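Local coordinates for protein putative retaining b-glycosidase (Saccharophagus degradans, PDB 5A95) that probably hydrolyses mixed-linkage beta-glucans by a retaining mechanism, as a family 5 glycoside hydrolase whose quaternary structure dictates its specificity, at residues A[45-51]-A[131-136]; A[53-58]-A[282-288]; A[206-210]-A[242-246]. The protein carries 1 engineered substitution. All coordinates share one frame; numbering follows the deposited sequence.

Contact 1 of 3, residues A[45-51]-A[131-136]; sequences LKTQSFI and NDLGIY
N131 and Q48 reach across this contact with their amides and share them with the two backbones. The first torsion of N131 (chi1 173°) swings CG away from the backbone N and sends the side chain off the last turn of helix 116-133 into the loop 45-51. Its CB touches Q48 OE1 and the CD2 methyl of L45, and N131 CG lies 3.5 Å from L45 CD2. At the tip the branches divide: N131 OD1 accepts from K46 N at 2.8 Å, on a lone pair in the carbonyl plane, while N131 ND2 donates almost straight to K46 O (169°) and, through its other hydrogen, to Q48 OE1. The amide is thus gripped on both branches, its rotation fixed. Cut back to an alanine, this position would probably leave K46 N and K46 O without their mates and Q48 OE1 leaning on its outside partner, T180.

Q48 continues the run of hydrogen bonds with its other branch: Q48 NE2 donates to I135 O at 2.9 Å from above that carbonyl's plane, and the same nitrogen rests 3.4 Å over the centre of the Y136 ring. I51 CG1 packs on the opposite ring face, and Y136 OH donates to S49 O at the edge, 2.6 Å away. K46, extended, ends with NZ on both D132 O and D132 OD1, the latter a salt bridge of 2.8 Å; D132 also pairs with K87. G134, with positive phi, closes the helix in a Schellman motif, the turn from helix into strand 136-144 of a (beta/alpha)8 barrel, here strapped by the N-terminal loop.

Contact 2 of 3, residues A[53-58]-A[282-288]; sequences VKGNKF and ADTYPVI
The F58 ring meets P286 on one face: CB of the proline sits 3.4 Å above the ring plane, displaced toward the rim, a CH-pi contact in which CB is 3.6 Å from the ring centroid. I288 approaches the far end of the same ring obliquely, its CG1 3.6 Å from F58 CZ, and the two side chains cross at about a right angle. The edge-to-face partner of F58 is F68, on strand 65-72. The proline ring has a second apolar neighbour in V53, whose CG1 lies 3.8 Å from P286 CG. P286 thus packs against one side of the hairpin, between the side chains of V53 and F58. Its CD also meets the turn, coming close to G55 O.

Polar contacts gather at the hairpin's turn. The chi1 of 74° places N56 CG between its backbone N and carbonyl carbon, which lets CB rest against the T284 carbonyl group while ND2 turns to A282 O. N56 ND2 meets A282 O at 2.9 Å, in the plane of that carbonyl. The other branch, N56 OD1, accepts from K57 NZ, so both ends of the amide are engaged. N56 O draws a CA-H...O contact from P286, and a water lies within hydrogen-bonding distance of both N56 O and A282 O, spanning the two backbones.

G55, with positive phi, and N56 form the corner of a type II' beta turn from K54 to K57, with backbone bonds in both directions between the end residues. The arrangement is that of a beta hairpin, strands 52-54 and 57-59, packed on the segment that leads into strand 287-289: an N-terminal hairpin closing off one end of the (beta/alpha)8 barrel characteristic of family 5 glycoside hydrolases.

Contact 3 of 3, residues A[206-210]-A[242-246]; sequences KTLNE and APIER
K206 leaves helix 202-219 with its CG opposite the backbone N (chi1 169°) and runs straight to CE, then bends at its last torsion (chi4 -61°), which brings NZ round to two carboxylates. One helical turn later, with CG beside its own N, E210 extends its chain toward the loop and delivers OE2 to the same ammonium. K206 NZ lies 2.8 Å from E210 OE2, on the syn side, and 2.8 Å from E245 OE2, on its anti lone pair, forming a salt-bridge network. E210 OE2 also accepts the backbone N of E245 at 2.9 Å from the opposite face of its plane. E210 OE2 and E245 OE2 stand 4.2 Å apart, a repulsion that the shared ammonium probably offsets. A water bridges E210 OE1 to E245 OE2.

R246 lays one face of its guanidinium against E210 CB, the carboxylate and guanidinium planes being stacked 17° apart. R246 NH1 donates to E245 O, while NE pairs with D214. Beneath the charges I244 supplies the apolar floor: I244 CD1 touches N209 CB at 3.9 Å, and CG2 meets E210 CG.

E245 centres an inverse gamma turn in the loop between helix 230-233 and strand 250-252. I244 carries the loop inward to I213 of helix 202-219 and V227 of strand 224-227, with its backbone N bonded to Y251 OH, tying helix, loop and neighbouring barrel strands together.

Contacts 1 and 2 interlock along the chain, their segments alternating, and they touch where I51 CG2 meets F58 CB at 3.8 Å: the N-terminal loop that straps helix 116-133 runs straight on into the hairpin over P286. Contact 3 is nested within the loop that contact 2 closes, and Y285 OH packs 3.4 Å from P243 CB, although the two centres are 16 Å apart. Contacts 1 and 3 do not meet, their nearest atoms being about 14 Å apart. Bound sugar stays at a distance: the I288 side chain lies about 14 Å from a glucose unit. The Y136 side chain of contact 1 is about 8 Å from a magnesium ion.

Contact 1 of 3, residues A[45-51]-A[131-136]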
# COMPACT_ATOMS: atom_id res chain seq x y z
N LEU A 45 -28.06 0.60 -26.15
CA LEU A 45 -28.70 1.75 -25.52
C LEU A 45 -29.63 2.48 -26.44
O LEU A 45 -29.36 2.63 -27.63
CB LEU A 45 -27.62 2.74 -25.07
CG LEU A 45 -26.64 2.22 -24.02
CD1 LEU A 45 -25.52 3.24 -23.81
CD2 LEU A 45 -27.37 1.92 -22.73
N LYS A 46 -30.73 2.99 -25.87
CA LYS A 46 -31.55 4.00 -26.55
C LYS A 46 -30.80 5.33 -26.65
O LYS A 46 -29.96 5.63 -25.82
CB LYS A 46 -32.80 4.29 -25.75
CG LYS A 46 -33.76 3.14 -25.54
CD LYS A 46 -34.89 3.65 -24.64
CE LYS A 46 -36.00 2.63 -24.49
NZ LYS A 46 -37.14 3.08 -23.62
N THR A 47 -31.16 6.15 -27.64
CA THR A 47 -30.60 7.48 -27.75
C THR A 47 -30.78 8.25 -26.41
O THR A 47 -31.84 8.18 -25.76
CB THR A 47 -31.24 8.24 -28.93
OG1 THR A 47 -32.67 8.21 -28.80
CG2 THR A 47 -30.81 7.58 -30.27
N GLN A 48 -29.73 8.95 -26.00
CA GLN A 48 -29.72 9.70 -24.76
C GLN A 48 -28.56 10.65 -24.88
O GLN A 48 -27.44 10.25 -25.21
CB GLN A 48 -29.51 8.76 -23.54
CG GLN A 48 -29.59 9.46 -22.21
CD GLN A 48 -29.66 8.50 -21.03
OE1 GLN A 48 -29.43 7.29 -21.16
NE2 GLN A 48 -29.98 9.04 -19.86
N SER A 49 -28.83 11.93 -24.61
CA SER A 49 -27.81 12.94 -24.78
C SER A 49 -26.69 12.76 -23.75
O SER A 49 -26.94 12.50 -22.58
CB SER A 49 -28.38 14.34 -24.61
OG SER A 49 -27.37 15.31 -24.73
N PHE A 50 -25.46 12.93 -24.18
CA PHE A 50 -24.38 13.19 -23.25
C PHE A 50 -24.64 14.50 -22.54
O PHE A 50 -25.11 15.48 -23.13
CB PHE A 50 -23.01 13.29 -23.95
CG PHE A 50 -22.43 11.97 -24.36
CD1 PHE A 50 -21.73 11.20 -23.46
CD2 PHE A 50 -22.63 11.48 -25.65
CE1 PHE A 50 -21.21 9.98 -23.83
CE2 PHE A 50 -22.10 10.26 -26.02
CZ PHE A 50 -21.39 9.50 -25.11
N ILE A 51 -24.25 14.55 -21.27
CA ILE A 51 -24.20 15.78 -20.51
C ILE A 51 -22.74 16.18 -20.41
O ILE A 51 -21.89 15.33 -20.13
CB ILE A 51 -24.80 15.61 -19.10
CG1 ILE A 51 -26.24 15.06 -19.17
CG2 ILE A 51 -24.76 16.94 -18.32
CD1 ILE A 51 -27.21 15.89 -19.99
N ASN A 131 -31.02 4.09 -18.66
CA ASN A 131 -31.17 4.44 -20.07
C ASN A 131 -32.58 4.18 -20.60
O ASN A 131 -33.10 4.98 -21.36
CB ASN A 131 -30.12 3.72 -20.88
CG ASN A 131 -30.30 3.89 -22.37
OD1 ASN A 131 -30.76 2.97 -23.05
ND2 ASN A 131 -29.98 5.06 -22.88
N ASP A 132 -33.17 3.07 -20.17
CA ASP A 132 -34.54 2.76 -20.61
C ASP A 132 -35.52 3.85 -20.19
O ASP A 132 -36.48 4.14 -20.90
CB ASP A 132 -34.98 1.39 -20.06
CG ASP A 132 -36.27 0.90 -20.68
OD1 ASP A 132 -36.38 0.95 -21.92
OD2 ASP A 132 -37.18 0.47 -19.93
N LEU A 133 -35.23 4.50 -19.06
CA LEU A 133 -36.09 5.53 -18.51
C LEU A 133 -35.64 6.94 -18.83
O LEU A 133 -36.33 7.90 -18.47
CB LEU A 133 -36.11 5.36 -16.98
CG LEU A 133 -36.85 4.11 -16.51
CD1 LEU A 133 -36.43 3.68 -15.11
CD2 LEU A 133 -38.37 4.31 -16.58
N GLY A 134 -34.52 7.08 -19.54
CA GLY A 134 -34.01 8.39 -19.93
C GLY A 134 -33.36 9.19 -18.81
O GLY A 134 -33.21 10.42 -18.93
N ILE A 135 -32.96 8.51 -17.73
CA ILE A 135 -32.33 9.18 -16.59
C ILE A 135 -30.84 8.84 -16.51
O ILE A 135 -30.34 7.96 -17.22
CB ILE A 135 -33.04 8.85 -15.28
CG1 ILE A 135 -32.82 7.39 -14.90
CG2 ILE A 135 -34.50 9.27 -15.42
CD1 ILE A 135 -33.35 7.02 -13.56
N TYR A 136 -30.14 9.61 -15.70
CA TYR A 136 -28.68 9.55 -15.64
C TYR A 136 -28.16 9.01 -14.30
O TYR A 136 -28.87 9.06 -13.31
CB TYR A 136 -28.12 10.96 -15.84
CG TYR A 136 -28.37 11.49 -17.24
CD1 TYR A 136 -27.48 11.21 -18.26
CD2 TYR A 136 -29.52 12.23 -17.54
CE1 TYR A 136 -27.69 11.66 -19.55
CE2 TYR A 136 -29.76 12.66 -18.84
CZ TYR A 136 -28.85 12.40 -19.83
OH TYR A 136 -29.07 12.87 -21.10

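Contact 2 of 3, residues A[53-58]-A[282-288]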
# COMPACT_ATOMS: atom_id res chain seq x y z
N VAL A 53 -19.85 19.74 -19.47
CA VAL A 53 -19.63 20.95 -18.73
C VAL A 53 -19.28 22.07 -19.69
O VAL A 53 -18.40 21.91 -20.51
CB VAL A 53 -18.52 20.74 -17.69
CG1 VAL A 53 -18.04 22.05 -17.08
CG2 VAL A 53 -18.98 19.78 -16.60
N LYS A 54 -19.93 23.21 -19.50
CA LYS A 54 -19.52 24.42 -20.23
C LYS A 54 -19.62 25.58 -19.25
O LYS A 54 -20.70 25.95 -18.79
CB LYS A 54 -20.39 24.67 -21.48
CG LYS A 54 -19.86 25.78 -22.38
CD LYS A 54 -20.56 25.80 -23.72
CE LYS A 54 -20.07 26.94 -24.61
NZ LYS A 54 -20.56 26.71 -25.98
N GLY A 55 -18.46 26.12 -18.88
CA GLY A 55 -18.44 27.15 -17.88
C GLY A 55 -18.99 26.65 -16.55
O GLY A 55 -18.60 25.58 -16.07
N ASN A 56 -19.92 27.39 -15.99
CA ASN A 56 -20.51 27.03 -14.73
C ASN A 56 -21.76 26.18 -14.86
O ASN A 56 -22.48 25.97 -13.88
CB ASN A 56 -20.79 28.26 -13.85
CG ASN A 56 -21.96 29.07 -14.32
OD1 ASN A 56 -22.30 29.06 -15.51
ND2 ASN A 56 -22.57 29.78 -13.41
N LYS A 57 -22.03 25.67 -16.06
CA LYS A 57 -23.26 24.90 -16.31
C LYS A 57 -22.97 23.50 -16.80
O LYS A 57 -21.96 23.24 -17.45
CB LYS A 57 -24.08 25.58 -17.39
CG LYS A 57 -24.55 26.98 -17.07
CD LYS A 57 -25.40 27.05 -15.82
CE LYS A 57 -26.13 28.40 -15.76
NZ LYS A 57 -25.23 29.56 -16.08
N PHE A 58 -23.90 22.61 -16.51
CA PHE A 58 -24.04 21.41 -17.30
C PHE A 58 -24.91 21.73 -18.51
O PHE A 58 -25.90 22.46 -18.38
CB PHE A 58 -24.70 20.28 -16.50
CG PHE A 58 -23.97 19.94 -15.23
CD1 PHE A 58 -22.70 19.40 -15.28
CD2 PHE A 58 -24.54 20.16 -13.99
CE1 PHE A 58 -22.01 19.07 -14.13
CE2 PHE A 58 -23.86 19.84 -12.82
CZ PHE A 58 -22.58 19.29 -12.90
N ALA A 282 -20.60 27.81 -7.53
CA ALA A 282 -21.54 27.72 -8.64
C ALA A 282 -21.53 28.95 -9.55
O ALA A 282 -22.12 28.92 -10.63
CB ALA A 282 -22.94 27.46 -8.10
N ASP A 283 -20.87 30.02 -9.12
CA ASP A 283 -20.69 31.20 -9.97
C ASP A 283 -19.70 30.91 -11.09
O ASP A 283 -19.70 31.57 -12.11
CB ASP A 283 -20.15 32.38 -9.15
CG ASP A 283 -21.08 32.83 -8.03
OD1 ASP A 283 -22.27 32.53 -8.09
OD2 ASP A 283 -20.59 33.51 -7.09
N THR A 284 -18.83 29.91 -10.90
CA THR A 284 -17.71 29.63 -11.79
C THR A 284 -17.71 28.23 -12.39
O THR A 284 -17.29 28.03 -13.53
CB THR A 284 -16.37 29.93 -11.08
OG1 THR A 284 -16.41 31.26 -10.58
CG2 THR A 284 -15.20 29.76 -12.01
N TYR A 285 -18.18 27.26 -11.60
CA TYR A 285 -18.16 25.85 -11.95
C TYR A 285 -19.54 25.27 -11.69
O TYR A 285 -20.26 25.77 -10.84
CB TYR A 285 -17.16 25.08 -11.06
CG TYR A 285 -15.80 25.70 -11.01
CD1 TYR A 285 -14.88 25.57 -12.06
CD2 TYR A 285 -15.40 26.45 -9.91
CE1 TYR A 285 -13.62 26.16 -12.00
CE2 TYR A 285 -14.17 27.06 -9.86
CZ TYR A 285 -13.27 26.89 -10.88
OH TYR A 285 -12.04 27.51 -10.84
N PRO A 286 -19.88 24.17 -12.36
CA PRO A 286 -21.10 23.47 -11.97
C PRO A 286 -20.91 22.80 -10.61
O PRO A 286 -19.83 22.29 -10.31
CB PRO A 286 -21.30 22.41 -13.06
CG PRO A 286 -20.25 22.68 -14.10
CD PRO A 286 -19.16 23.49 -13.45
N VAL A 287 -21.98 22.81 -9.81
CA VAL A 287 -21.97 22.20 -8.48
C VAL A 287 -23.11 21.21 -8.37
O VAL A 287 -24.24 21.48 -8.82
CB VAL A 287 -22.11 23.29 -7.40
CG1 VAL A 287 -22.34 22.73 -6.00
CG2 VAL A 287 -20.90 24.18 -7.43
N ILE A 288 -22.82 20.05 -7.79
CA ILE A 288 -23.85 19.10 -7.46
C ILE A 288 -23.85 18.86 -5.95
O ILE A 288 -22.83 18.46 -5.36
CB ILE A 288 -23.75 17.73 -8.19
CG1 ILE A 288 -23.43 17.88 -9.67
CG2 ILE A 288 -25.02 16.91 -7.97
CD1 ILE A 288 -23.22 16.56 -10.40
O HOH W 1 -23.70 26.85 -11.69

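Contact 3 of 3, residues A[206-210]-A[242-246]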
# COMPACT_ATOMS: atom_id res chain seq x y z
N LYS A 206 -5.75 18.17 -3.67
CA LYS A 206 -5.85 18.67 -5.04
C LYS A 206 -5.01 17.82 -6.01
O LYS A 206 -5.48 17.38 -7.04
CB LYS A 206 -5.40 20.13 -5.06
CG LYS A 206 -5.18 20.76 -6.44
CD LYS A 206 -4.57 22.16 -6.27
CE LYS A 206 -4.34 22.89 -7.58
NZ LYS A 206 -3.40 22.18 -8.46
N THR A 207 -3.75 17.58 -5.64
CA THR A 207 -2.85 16.80 -6.47
C THR A 207 -3.38 15.39 -6.71
O THR A 207 -3.30 14.86 -7.82
CB THR A 207 -1.43 16.81 -5.86
OG1 THR A 207 -0.97 18.17 -5.83
CG2 THR A 207 -0.43 15.98 -6.68
N LEU A 208 -3.89 14.76 -5.66
CA LEU A 208 -4.40 13.41 -5.78
C LEU A 208 -5.65 13.37 -6.68
O LEU A 208 -5.81 12.45 -7.50
CB LEU A 208 -4.61 12.79 -4.40
CG LEU A 208 -5.06 11.35 -4.37
CD1 LEU A 208 -4.18 10.41 -5.20
CD2 LEU A 208 -5.11 10.88 -2.94
N ASN A 209 -6.54 14.35 -6.52
CA ASN A 209 -7.68 14.41 -7.42
C ASN A 209 -7.24 14.60 -8.88
O ASN A 209 -7.82 13.96 -9.77
CB ASN A 209 -8.68 15.49 -7.03
CG ASN A 209 -9.60 15.06 -5.92
OD1 ASN A 209 -10.70 14.60 -6.16
ND2 ASN A 209 -9.11 15.12 -4.70
N GLU A 210 -6.25 15.46 -9.10
CA GLU A 210 -5.72 15.66 -10.45
C GLU A 210 -5.15 14.36 -11.02
O GLU A 210 -5.29 14.08 -12.21
CB GLU A 210 -4.71 16.80 -10.48
CG GLU A 210 -5.37 18.14 -10.33
CD GLU A 210 -4.46 19.31 -10.05
OE1 GLU A 210 -3.24 19.10 -9.86
OE2 GLU A 210 -4.99 20.46 -10.00
N ALA A 242 -6.81 27.95 -5.55
CA ALA A 242 -6.18 26.67 -5.91
C ALA A 242 -7.18 25.68 -6.45
O ALA A 242 -7.33 24.56 -5.95
CB ALA A 242 -5.41 26.10 -4.73
N PRO A 243 -7.88 26.05 -7.54
CA PRO A 243 -8.83 25.12 -8.12
C PRO A 243 -8.11 23.93 -8.77
O PRO A 243 -6.95 24.03 -9.16
CB PRO A 243 -9.50 25.97 -9.21
CG PRO A 243 -8.46 26.96 -9.61
CD PRO A 243 -7.75 27.30 -8.33
N ILE A 244 -8.84 22.84 -8.98
CA ILE A 244 -8.32 21.75 -9.78
C ILE A 244 -7.98 22.28 -11.17
O ILE A 244 -8.80 22.96 -11.81
CB ILE A 244 -9.40 20.67 -9.93
CG1 ILE A 244 -9.80 20.08 -8.60
CG2 ILE A 244 -9.00 19.60 -10.95
CD1 ILE A 244 -8.74 19.26 -7.94
N GLU A 245 -6.77 21.98 -11.64
CA GLU A 245 -6.26 22.56 -12.88
C GLU A 245 -6.59 21.68 -14.09
O GLU A 245 -5.68 21.30 -14.83
CB GLU A 245 -4.76 22.84 -12.75
CG GLU A 245 -4.46 23.93 -11.73
CD GLU A 245 -2.99 24.16 -11.58
OE1 GLU A 245 -2.45 24.82 -12.46
OE2 GLU A 245 -2.38 23.71 -10.60
N ARG A 246 -7.87 21.37 -14.26
CA ARG A 246 -8.33 20.58 -15.38
C ARG A 246 -9.68 21.17 -15.81
O ARG A 246 -10.38 21.76 -15.00
CB ARG A 246 -8.52 19.10 -14.95
CG ARG A 246 -7.29 18.45 -14.32
CD ARG A 246 -6.21 18.16 -15.34
NE ARG A 246 -5.07 17.41 -14.81
CZ ARG A 246 -4.01 17.94 -14.19
NH1 ARG A 246 -3.96 19.23 -13.94
NH2 ARG A 246 -3.01 17.19 -13.83
O HOH W 2 -1.41 21.16 -10.90